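PDB 3ZRP: serine-pyruvate aminotransferase (agxt), which probably transfers amino groups between serine and pyruvate, and between alanine and glyoxylate, using pyridoxal 5'-phosphate as its cofactor. Local coordinates for residues M48-N53 with L199-P204; L81-G86 with G117-E122; A277-L282 with L287-R292; E321-A326 with A349-S354. All blocks are in the same frame, centred on the assembly; numbering follows the deposited sequence.

Contact 1: residues M48-N53 with L199-P204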
loop_
_atom_site.group_PDB
_atom_site.type_symbol
_atom_site.label_atom_id
_atom_site.label_comp_id
_atom_site.label_asym_id
_atom_site.label_seq_id
_atom_site.Cartn_x
_atom_site.Cartn_y
_atom_site.Cartn_z
ATOM N N MET A 48 21.044 -5.288 -1.891
ATOM C CA MET A 48 21.516 -4.993 -0.540
ATOM C C MET A 48 22.772 -5.775 -0.149
ATOM O O MET A 48 23.341 -5.558 0.919
ATOM C CB MET A 48 20.406 -5.193 0.465
ATOM C CG MET A 48 19.533 -3.960 0.552
ATOM S SD MET A 48 18.069 -4.316 1.483
ATOM C CE MET A 48 17.158 -2.788 1.313
ATOM N N GLY A 49 23.215 -6.675 -1.020
ATOM C CA GLY A 49 24.431 -7.451 -0.773
ATOM C C GLY A 49 24.298 -8.343 0.437
ATOM O O GLY A 49 24.880 -8.060 1.476
ATOM N N ALA A 50 23.516 -9.410 0.307
ATOM C CA ALA A 50 23.362 -10.383 1.379
ATOM C C ALA A 50 23.110 -11.775 0.829
ATOM O O ALA A 50 22.499 -11.942 -0.216
ATOM C CB ALA A 50 22.231 -9.979 2.310
ATOM N N SER A 51 23.577 -12.771 1.568
ATOM C CA SER A 51 23.346 -14.180 1.247
ATOM C C SER A 51 21.927 -14.587 1.657
ATOM O O SER A 51 21.189 -13.778 2.275
ATOM C CB SER A 51 24.363 -15.049 1.982
ATOM O OG SER A 51 24.090 -15.045 3.370
ATOM N N LYS A 52 21.574 -15.839 1.337
ATOM C CA LYS A 52 20.267 -16.424 1.645
ATOM C C LYS A 52 19.995 -16.557 3.146
ATOM O O LYS A 52 18.909 -16.974 3.545
ATOM C CB LYS A 52 20.095 -17.778 0.946
ATOM C CG LYS A 52 20.821 -18.946 1.611
ATOM C CD LYS A 52 21.049 -20.103 0.619
ATOM C CE LYS A 52 20.594 -21.453 1.180
ATOM N NZ LYS A 52 21.222 -21.798 2.489
ATOM N N ASN A 53 20.988 -16.206 3.962
ATOM C CA ASN A 53 20.825 -16.147 5.416
ATOM C C ASN A 53 19.949 -14.974 5.858
ATOM O O ASN A 53 19.384 -14.984 6.955
ATOM C CB ASN A 53 22.190 -16.023 6.091
ATOM C CG ASN A 53 22.824 -17.365 6.362
ATOM O OD1 ASN A 53 23.264 -18.066 5.443
ATOM N ND2 ASN A 53 22.883 -17.728 7.631
ATOM N N LEU A 199 10.198 -2.193 1.337
ATOM C CA LEU A 199 11.049 -3.384 1.182
ATOM C C LEU A 199 12.030 -3.505 2.333
ATOM O O LEU A 199 12.662 -2.536 2.716
ATOM C CB LEU A 199 11.826 -3.336 -0.140
ATOM C CG LEU A 199 11.086 -3.537 -1.460
ATOM C CD1 LEU A 199 10.364 -2.294 -1.813
ATOM C CD2 LEU A 199 12.081 -3.890 -2.561
ATOM N N LEU A 200 12.182 -4.710 2.892
ATOM C CA LEU A 200 13.023 -4.873 4.084
ATOM C C LEU A 200 13.899 -6.096 3.933
ATOM O O LEU A 200 13.477 -7.046 3.333
ATOM C CB LEU A 200 12.154 -5.010 5.361
ATOM C CG LEU A 200 11.220 -3.803 5.661
ATOM C CD1 LEU A 200 9.749 -4.109 5.211
ATOM C CD2 LEU A 200 11.257 -3.405 7.103
ATOM N N LEU A 201 15.105 -6.022 4.469
ATOM C CA LEU A 201 16.022 -7.197 4.554
ATOM C C LEU A 201 16.435 -7.360 6.008
ATOM O O LEU A 201 16.983 -6.444 6.609
ATOM C CB LEU A 201 17.234 -6.987 3.659
ATOM C CG LEU A 201 18.184 -8.213 3.608
ATOM C CD1 LEU A 201 17.565 -9.291 2.725
ATOM C CD2 LEU A 201 19.540 -7.812 3.096
ATOM N N LEU A 202 16.188 -8.550 6.552
ATOM C CA LEU A 202 16.357 -8.809 7.967
ATOM C C LEU A 202 17.497 -9.802 8.203
ATOM O O LEU A 202 17.630 -10.797 7.482
ATOM C CB LEU A 202 15.076 -9.363 8.580
ATOM C CG LEU A 202 14.092 -8.362 9.229
ATOM C CD1 LEU A 202 13.594 -7.401 8.207
ATOM C CD2 LEU A 202 12.932 -9.076 9.874
ATOM N N SER A 203 18.303 -9.503 9.207
ATOM C CA SER A 203 19.373 -10.395 9.643
ATOM C C SER A 203 18.795 -11.623 10.349
ATOM O O SER A 203 17.625 -11.612 10.794
ATOM C CB SER A 203 20.295 -9.651 10.596
ATOM O OG SER A 203 19.634 -9.431 11.822
ATOM N N PRO A 204 19.611 -12.688 10.484
ATOM C CA PRO A 204 19.191 -13.808 11.330
ATOM C C PRO A 204 18.719 -13.382 12.729
ATOM O O PRO A 204 17.725 -13.916 13.228
ATOM C CB PRO A 204 20.472 -14.669 11.415
ATOM C CG PRO A 204 21.113 -14.462 10.080
ATOM C CD PRO A 204 20.865 -12.991 9.746
#
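L201, near the end of strand 197-202, presents its side chain to M48 and A50, the residues that lead out of helix 31-48. CG stands anti to the backbone N (chi1 -176°), which carries the branched end across to the loop. CB receives the thioether sulfur, L201 CB lying 3.5 Å from M48 SD, while the tip bears on the methyl of the next residue but one, L201 CD2 to A50 CB at 3.5 Å. The same CD2 is 3.8 Å from M48 CB, and the leucine and methionine chains slide past one another in opposite senses. M48 is modelled in two positions, and the sulfur contact is described for one of them. A long, flexible methionine can follow the leucine, and a bare methyl at A50 brings the turn close. G49 between them has positive phi and closes the helix with a Schellman motif, which suits glycine. S203 faces away from the loop and is the N-cap of helix 204-212, its OG bonded to A206 N and also to D181. P204 opens that helix, where the N-H that proline lacks is not needed for the i to i-4 bonding, and its ring rests near the loop backbone, CG 3.6 Å from N53 O. Strand 197-202, antiparallel to both its neighbours in a seven-stranded sheet, is characteristic of the large domain of fold-type I PLP enzymes.

Contact 2: residues L81-G86 with G117-E122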
loop_
_atom_site.group_PDB
_atom_site.type_symbol
_atom_site.label_atom_id
_atom_site.label_comp_id
_atom_site.label_asym_id
_atom_site.label_seq_id
_atom_site.Cartn_x
_atom_site.Cartn_y
_atom_site.Cartn_z
ATOM N N LEU A 81 17.890 4.679 20.046
ATOM C CA LEU A 81 18.687 5.848 19.628
ATOM C C LEU A 81 18.517 6.107 18.120
ATOM O O LEU A 81 18.828 5.248 17.291
ATOM C CB LEU A 81 20.172 5.623 19.942
ATOM C CG LEU A 81 21.068 6.816 19.552
ATOM C CD1 LEU A 81 20.835 8.023 20.450
ATOM C CD2 LEU A 81 22.538 6.384 19.539
ATOM N N VAL A 82 17.984 7.275 17.796
ATOM C CA VAL A 82 17.840 7.730 16.403
ATOM C C VAL A 82 18.941 8.728 16.054
ATOM O O VAL A 82 19.120 9.747 16.726
ATOM C CB VAL A 82 16.484 8.418 16.189
ATOM C CG1 VAL A 82 16.374 8.960 14.728
ATOM C CG2 VAL A 82 15.362 7.445 16.497
ATOM N N VAL A 83 19.657 8.433 14.980
ATOM C CA VAL A 83 20.694 9.331 14.450
ATOM C C VAL A 83 20.089 10.073 13.257
ATOM O O VAL A 83 20.044 9.528 12.155
ATOM C CB VAL A 83 21.920 8.511 14.019
ATOM C CG1 VAL A 83 23.015 9.448 13.503
ATOM C CG2 VAL A 83 22.482 7.674 15.255
ATOM N N SER A 84 19.591 11.285 13.500
ATOM C CA SER A 84 18.838 12.059 12.524
ATOM C C SER A 84 19.568 13.276 11.934
ATOM O O SER A 84 19.877 14.252 12.641
ATOM C CB SER A 84 17.555 12.561 13.153
ATOM O OG SER A 84 16.902 13.436 12.253
ATOM N N ASN A 85 19.788 13.209 10.624
ATOM C CA ASN A 85 20.373 14.312 9.869
ATOM C C ASN A 85 19.364 15.253 9.239
ATOM O O ASN A 85 19.750 16.186 8.540
ATOM C CB ASN A 85 21.311 13.781 8.796
ATOM C CG ASN A 85 22.402 12.956 9.370
ATOM O OD1 ASN A 85 22.914 13.273 10.455
ATOM N ND2 ASN A 85 22.766 11.880 8.690
ATOM N N GLY A 86 18.076 15.033 9.484
ATOM C CA GLY A 86 17.045 15.887 8.859
ATOM C C GLY A 86 15.669 15.267 8.925
ATOM O O GLY A 86 15.424 14.421 9.773
ATOM N N GLY A 117 32.029 8.824 15.669
ATOM C CA GLY A 117 32.512 8.990 17.056
ATOM C C GLY A 117 31.463 9.503 18.021
ATOM O O GLY A 117 31.456 9.124 19.197
ATOM N N GLU A 118 30.575 10.358 17.528
ATOM C CA GLU A 118 29.506 10.916 18.348
ATOM C C GLU A 118 28.430 9.861 18.661
ATOM O O GLU A 118 27.852 9.865 19.762
ATOM C CB GLU A 118 28.914 12.166 17.688
ATOM C CG GLU A 118 29.990 13.209 17.352
ATOM C CD GLU A 118 29.526 14.319 16.420
ATOM O OE1 GLU A 118 28.602 14.114 15.603
ATOM O OE2 GLU A 118 30.117 15.413 16.507
ATOM N N VAL A 119 28.169 8.960 17.703
ATOM C CA VAL A 119 27.246 7.831 17.944
ATOM C C VAL A 119 27.887 6.836 18.911
ATOM O O VAL A 119 27.221 6.319 19.838
ATOM C CB VAL A 119 26.767 7.089 16.644
ATOM C CG1 VAL A 119 25.629 6.092 16.980
ATOM C CG2 VAL A 119 26.302 8.082 15.555
ATOM N N GLU A 120 29.174 6.552 18.685
ATOM C CA GLU A 120 29.938 5.658 19.558
ATOM C C GLU A 120 29.900 6.103 21.023
ATOM O O GLU A 120 29.655 5.290 21.903
ATOM C CB GLU A 120 31.396 5.571 19.087
ATOM C CG GLU A 120 32.255 4.608 19.896
ATOM C CD GLU A 120 33.731 4.698 19.535
ATOM O OE1 GLU A 120 34.191 5.785 19.133
ATOM O OE2 GLU A 120 34.438 3.688 19.698
ATOM N N GLU A 121 30.124 7.394 21.257
ATOM C CA GLU A 121 30.114 7.980 22.595
ATOM C C GLU A 121 28.775 7.726 23.304
ATOM O O GLU A 121 28.729 7.380 24.505
ATOM C CB GLU A 121 30.383 9.487 22.510
ATOM C CG GLU A 121 30.526 10.186 23.853
ATOM C CD GLU A 121 30.514 11.707 23.752
ATOM O OE1 GLU A 121 30.488 12.263 22.629
ATOM O OE2 GLU A 121 30.519 12.361 24.814
ATOM N N GLU A 122 27.688 7.892 22.557
ATOM C CA GLU A 122 26.352 7.742 23.118
ATOM C C GLU A 122 26.045 6.293 23.458
ATOM O O GLU A 122 25.560 6.003 24.571
ATOM C CB GLU A 122 25.287 8.344 22.182
ATOM C CG GLU A 122 23.860 8.277 22.730
ATOM C CD GLU A 122 23.702 9.014 24.066
ATOM O OE1 GLU A 122 24.389 10.030 24.301
ATOM O OE2 GLU A 122 22.873 8.581 24.885
#
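Aliphatic side chains of L81 and V83 pack against V119 and E122, joining a strand of the large-domain sheet to a covering helix. Helix 116-125 is the link of a beta-alpha-beta crossover from strand 102-106 to strand 128-134, and it passes over strand 79-83, which lies between them. The segment axes come within 10.7 Å and run antiparallel, at 172°. At the centre V83 and V119 meet tip to tip: V83 CG2 is 3.9 Å from V119 CG2 and stands equally near the other methyl. V119 CG1 is also shared with the neighbouring strand residue, at 4.0 Å from L81 CD2. Beta-branched valine suits both partners, being short and broad at the interface. Cutting V119 back to an alanine would probably open a gap facing V83 and L81 and leave the end of the leucine freer to turn. One helical turn on, E122 lends its methylene, CG lying 3.8 Å from L81 CD1. Its chain bends at chi2 (59°), and the carboxylate OE2 is hydrogen-bonded to Y128 OH. V119 also touches V149 and I153 of helix 146-153. Between the two segments the chemistry is wholly apolar, so cohesion here rests on shape and burial, with a glutamate serving as hydrocarbon where it meets leucine and as a polar partner of Y128 at its end.

Contact 3: residues A277-L282 with L287-R292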
loop_
_atom_site.group_PDB
_atom_site.type_symbol
_atom_site.label_atom_id
_atom_site.label_comp_id
_atom_site.label_asym_id
_atom_site.label_seq_id
_atom_site.Cartn_x
_atom_site.Cartn_y
_atom_site.Cartn_z
ATOM N N ALA A 277 29.330 14.713 -11.798
ATOM C CA ALA A 277 29.207 15.593 -12.974
ATOM C C ALA A 277 28.278 16.758 -12.709
ATOM O O ALA A 277 28.622 17.894 -13.035
ATOM C CB ALA A 277 28.756 14.821 -14.257
ATOM N N ILE A 278 27.108 16.491 -12.113
ATOM C CA ILE A 278 26.147 17.552 -11.792
ATOM C C ILE A 278 26.756 18.516 -10.775
ATOM O O ILE A 278 26.620 19.736 -10.909
ATOM C CB ILE A 278 24.766 16.984 -11.257
ATOM C CG1 ILE A 278 23.960 16.364 -12.410
ATOM C CG2 ILE A 278 23.928 18.077 -10.562
ATOM C CD1 ILE A 278 22.845 15.412 -11.979
ATOM N N ARG A 279 27.418 17.965 -9.758
ATOM C CA ARG A 279 28.052 18.794 -8.718
ATOM C C ARG A 279 29.132 19.710 -9.309
ATOM O O ARG A 279 29.185 20.899 -8.970
ATOM C CB ARG A 279 28.634 17.922 -7.599
ATOM C CG ARG A 279 27.548 17.387 -6.652
ATOM C CD ARG A 279 28.132 16.908 -5.332
ATOM N NE ARG A 279 29.009 15.768 -5.556
ATOM C CZ ARG A 279 28.626 14.505 -5.526
ATOM N NH1 ARG A 279 27.344 14.188 -5.241
ATOM N NH2 ARG A 279 29.539 13.564 -5.762
ATOM N N ALA A 280 29.958 19.145 -10.190
ATOM C CA ALA A 280 30.978 19.898 -10.935
ATOM C C ALA A 280 30.350 21.071 -11.658
ATOM O O ALA A 280 30.867 22.201 -11.603
ATOM C CB ALA A 280 31.711 18.985 -11.919
ATOM N N GLY A 281 29.215 20.817 -12.310
ATOM C CA GLY A 281 28.483 21.863 -12.997
ATOM C C GLY A 281 27.936 22.938 -12.081
ATOM O O GLY A 281 27.926 24.116 -12.441
ATOM N N LEU A 282 27.455 22.540 -10.899
ATOM C CA LEU A 282 26.910 23.506 -9.936
ATOM C C LEU A 282 28.002 24.421 -9.372
ATOM O O LEU A 282 27.796 25.626 -9.199
ATOM C CB LEU A 282 26.216 22.775 -8.769
ATOM C CG LEU A 282 24.919 22.050 -9.153
ATOM C CD1 LEU A 282 24.457 21.145 -8.014
ATOM C CD2 LEU A 282 23.841 23.057 -9.524
ATOM N N LEU A 287 27.441 28.016 -7.640
ATOM C CA LEU A 287 26.350 27.688 -6.716
ATOM C C LEU A 287 26.844 26.829 -5.544
ATOM O O LEU A 287 27.729 25.974 -5.705
ATOM C CB LEU A 287 25.198 26.984 -7.451
ATOM C CG LEU A 287 24.434 27.800 -8.507
ATOM C CD1 LEU A 287 23.611 26.886 -9.435
ATOM C CD2 LEU A 287 23.564 28.863 -7.845
ATOM N N GLU A 288 26.262 27.081 -4.371
ATOM C CA GLU A 288 26.611 26.389 -3.131
ATOM C C GLU A 288 25.685 25.191 -2.885
ATOM O O GLU A 288 24.473 25.298 -3.041
ATOM C CB GLU A 288 26.504 27.362 -1.953
ATOM C CG GLU A 288 27.115 26.865 -0.643
ATOM C CD GLU A 288 26.949 27.861 0.511
ATOM O OE1 GLU A 288 26.661 29.050 0.245
ATOM O OE2 GLU A 288 27.118 27.455 1.683
ATOM N N ILE A 289 26.281 24.067 -2.488
ATOM C CA ILE A 289 25.531 22.844 -2.171
ATOM C C ILE A 289 25.055 22.873 -0.700
ATOM O O ILE A 289 25.756 23.391 0.180
ATOM C CB ILE A 289 26.388 21.605 -2.506
ATOM C CG1 ILE A 289 26.634 21.545 -4.031
ATOM C CG2 ILE A 289 25.731 20.318 -2.018
ATOM C CD1 ILE A 289 27.662 20.485 -4.472
ATOM N N VAL A 290 23.859 22.345 -0.433
ATOM C CA VAL A 290 23.308 22.330 0.936
ATOM C C VAL A 290 24.169 21.475 1.888
ATOM O O VAL A 290 24.531 21.938 2.980
ATOM C CB VAL A 290 21.838 21.854 0.963
ATOM C CG1 VAL A 290 21.387 21.523 2.393
ATOM C CG2 VAL A 290 20.949 22.926 0.387
ATOM N N ALA A 291 24.495 20.249 1.479
ATOM C CA ALA A 291 25.348 19.378 2.270
ATOM C C ALA A 291 26.622 20.113 2.681
ATOM O O ALA A 291 27.362 20.600 1.821
ATOM C CB ALA A 291 25.701 18.112 1.508
ATOM N N ARG A 292 26.875 20.173 3.988
ATOM C CA ARG A 292 28.005 20.932 4.530
ATOM C C ARG A 292 29.350 20.286 4.286
ATOM O O ARG A 292 30.350 20.970 4.089
ATOM C CB ARG A 292 27.821 21.198 6.031
ATOM C CG ARG A 292 26.515 21.870 6.419
ATOM C CD ARG A 292 26.433 23.361 6.037
ATOM N NE ARG A 292 26.192 23.548 4.607
ATOM C CZ ARG A 292 26.390 24.685 3.942
ATOM N NH1 ARG A 292 26.838 25.774 4.567
ATOM N NH2 ARG A 292 26.138 24.732 2.637
#
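R279 and I289 cross at about a right angle, the arginine's methylenes lying across the tip of the isoleucine. I289 CD1 sits 3.7 Å from R279 CD and almost as near CG, so this is an aliphatic contact made by a charged residue; the long hydrocarbon stem suits arginine to a partly exposed helix flank. The bend at chi3 (-64°) swings NE and the guanidinium off the line of the methylenes that touch I289. Y297 touches both residues. L282 and L287 meet at an oblique angle, CD2 of the first 3.8 Å from CD1 of the second, and T302 and V304 of strand 301-305 also touch L282. The backbones of L282 and L287 are tied directly: L287 N donates to L282 O at 2.9 Å, reaching back past the end of helix 264-284, which packs on the three-stranded antiparallel sheet of the C-terminal domain and against helix 346-363. L287 CB rests 3.4 Å from the same oxygen. On the far side of the loop E288 points away from the helix, and R292 curls back toward it through chi2 and chi3 of opposite sign. The guanidinium makes a salt bridge, R292 NH2 to E288 OE2 at 3.0 Å, meeting the carboxylate on its anti side and out of its plane. NH2 also donates to I289 O, in the carbonyl plane, while NE reaches V290 O at 2.8 Å. These bonds fix the arginine head against the loop backbone. E288 OE1 has a second cation, K307, and the residue is a calcium ligand in a structure of this protein, though no calcium is bound to it here.

Contact 4: residues E321-A326 with A349-S354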
loop_
_atom_site.group_PDB
_atom_site.type_symbol
_atom_site.label_atom_id
_atom_site.label_comp_id
_atom_site.label_asym_id
_atom_site.label_seq_id
_atom_site.Cartn_x
_atom_site.Cartn_y
_atom_site.Cartn_z
ATOM N N GLU A 321 10.893 24.483 -19.243
ATOM C CA GLU A 321 12.163 24.512 -19.959
ATOM C C GLU A 321 12.696 23.086 -20.183
ATOM O O GLU A 321 13.666 22.892 -20.920
ATOM C CB GLU A 321 13.179 25.374 -19.197
ATOM C CG GLU A 321 14.214 26.096 -20.064
ATOM C CD GLU A 321 13.774 27.480 -20.534
ATOM O OE1 GLU A 321 12.690 27.594 -21.147
ATOM O OE2 GLU A 321 14.525 28.456 -20.294
ATOM N N GLY A 322 12.065 22.098 -19.540
ATOM C CA GLY A 322 12.328 20.688 -19.849
ATOM C C GLY A 322 12.611 19.691 -18.734
ATOM O O GLY A 322 12.638 18.485 -18.994
ATOM N N VAL A 323 12.831 20.183 -17.509
ATOM C CA VAL A 323 13.111 19.330 -16.325
ATOM C C VAL A 323 12.258 19.731 -15.110
ATOM O O VAL A 323 12.067 20.921 -14.847
ATOM C CB VAL A 323 14.627 19.375 -15.898
ATOM C CG1 VAL A 323 14.925 18.404 -14.750
ATOM C CG2 VAL A 323 15.541 19.070 -17.060
ATOM N N GLU A 324 11.758 18.741 -14.371
ATOM C CA GLU A 324 11.122 18.983 -13.068
ATOM C C GLU A 324 12.051 18.581 -11.912
ATOM O O GLU A 324 12.505 17.445 -11.851
ATOM C CB GLU A 324 9.787 18.236 -12.964
ATOM C CG GLU A 324 9.001 18.528 -11.683
ATOM C CD GLU A 324 7.582 17.992 -11.719
ATOM O OE1 GLU A 324 7.008 17.860 -12.821
ATOM O OE2 GLU A 324 7.030 17.704 -10.638
ATOM N N PHE A 325 12.334 19.523 -11.012
ATOM C CA PHE A 325 13.146 19.273 -9.807
ATOM C C PHE A 325 12.224 19.134 -8.580
ATOM O O PHE A 325 11.019 18.993 -8.745
ATOM C CB PHE A 325 14.138 20.421 -9.628
ATOM C CG PHE A 325 15.138 20.551 -10.753
ATOM C CD1 PHE A 325 16.082 19.542 -10.991
ATOM C CD2 PHE A 325 15.160 21.686 -11.559
ATOM C CE1 PHE A 325 17.012 19.660 -12.014
ATOM C CE2 PHE A 325 16.094 21.809 -12.581
ATOM C CZ PHE A 325 17.016 20.802 -12.813
ATOM N N ALA A 326 12.777 19.160 -7.366
ATOM C CA ALA A 326 11.973 19.138 -6.139
ATOM C C ALA A 326 12.222 20.368 -5.261
ATOM O O ALA A 326 13.319 20.938 -5.289
ATOM C CB ALA A 326 12.191 17.818 -5.337
ATOM N N ALA A 349 22.346 14.700 -16.883
ATOM C CA ALA A 349 23.231 15.637 -16.175
ATOM C C ALA A 349 23.479 16.912 -17.010
ATOM O O ALA A 349 23.338 18.036 -16.496
ATOM C CB ALA A 349 24.541 14.958 -15.764
ATOM N N ILE A 350 23.804 16.736 -18.297
ATOM C CA ILE A 350 23.970 17.870 -19.214
ATOM C C ILE A 350 22.715 18.745 -19.224
ATOM O O ILE A 350 22.799 19.965 -19.035
ATOM C CB ILE A 350 24.335 17.421 -20.659
ATOM C CG1 ILE A 350 25.711 16.754 -20.683
ATOM C CG2 ILE A 350 24.343 18.620 -21.622
ATOM C CD1 ILE A 350 25.890 15.748 -21.807
ATOM N N ILE A 351 21.556 18.118 -19.432
ATOM C CA ILE A 351 20.288 18.841 -19.504
ATOM C C ILE A 351 19.976 19.573 -18.198
ATOM O O ILE A 351 19.599 20.749 -18.209
ATOM C CB ILE A 351 19.135 17.897 -19.918
ATOM C CG1 ILE A 351 19.343 17.453 -21.372
ATOM C CG2 ILE A 351 17.788 18.576 -19.811
ATOM C CD1 ILE A 351 19.521 18.613 -22.353
ATOM N N ALA A 352 20.151 18.891 -17.070
ATOM C CA ALA A 352 19.845 19.517 -15.769
ATOM C C ALA A 352 20.602 20.849 -15.553
ATOM O O ALA A 352 19.997 21.871 -15.197
ATOM C CB ALA A 352 20.124 18.522 -14.618
ATOM N N ILE A 353 21.904 20.826 -15.774
ATOM C CA ILE A 353 22.755 22.019 -15.615
ATOM C C ILE A 353 22.412 23.093 -16.664
ATOM O O ILE A 353 22.326 24.293 -16.335
ATOM C CB ILE A 353 24.248 21.647 -15.605
ATOM C CG1 ILE A 353 24.566 20.769 -14.389
ATOM C CG2 ILE A 353 25.162 22.891 -15.599
ATOM C CD1 ILE A 353 24.142 21.392 -13.032
ATOM N N SER A 354 22.168 22.662 -17.904
ATOM C CA SER A 354 21.721 23.578 -18.953
ATOM C C SER A 354 20.467 24.310 -18.512
ATOM O O SER A 354 20.391 25.541 -18.591
ATOM C CB SER A 354 21.449 22.832 -20.259
ATOM O OG SER A 354 20.970 23.726 -21.244
#
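The irregular segment 321-326 passes helix 346-363 most closely where the CA atoms of V323 and A352 lie 6.8 Å apart. G322, just before, takes a phi of 131°, a conformation in which any side chain would be jammed against the preceding carbonyl oxygen, hence glycine. V323 then turns toward the helix. Its CG2 is 3.6 Å from I351 CG2, the two branched chains passing at a slant; the isoleucine has two modelled positions, and this is one of them. The other valine methyl, CG1, lies over one face of the F325 ring, offset toward the rim, and so occupies one side of the aromatic group within the same segment. The loop leads into strand 326-327, an outer strand of the small antiparallel sheet of the C-terminal domain, so contacts with helix 346-363 join this sheet edge to the helical layer. F325 presents its edge, not its face, to A352: CZ stands 4.0 Å from A352 O, near the ring plane, and CE1 is 4.2 Å from A352 CB. CG beside the backbone N (chi1 -63°) brings the ring to the helix. Alanine suits the spot, since its single methyl lets a broad ring approach the helix backbone. L315 and T318 of helix 311-319 and I356 also touch F325, and its ring meets that of F336 with planes at about 50°. E324 packs on T29 of the second subunit.

Overall arrangement
Contacts 1 and 2 both reach the seven-stranded sheet of the large domain, at strands 197-202 and 79-83; their centres are 24 Å apart, and contact 2 is nested within the chain loop that contact 1 closes. Contacts 3 and 4 follow in series in the C-terminal region, their centres 14 Å apart. There helices 264-284 and 346-363 pack together, and the two contacts touch, I278 CG1 lying 3.7 Å from A349 CB. Contact 1 lies across the chain's centre from both, about 34 and 36 Å away between centres. Contacts 1 and 2 thus belong to the cofactor-carrying large domain, and contacts 3 and 4 to the C-terminal domain, where two packed helices connect them.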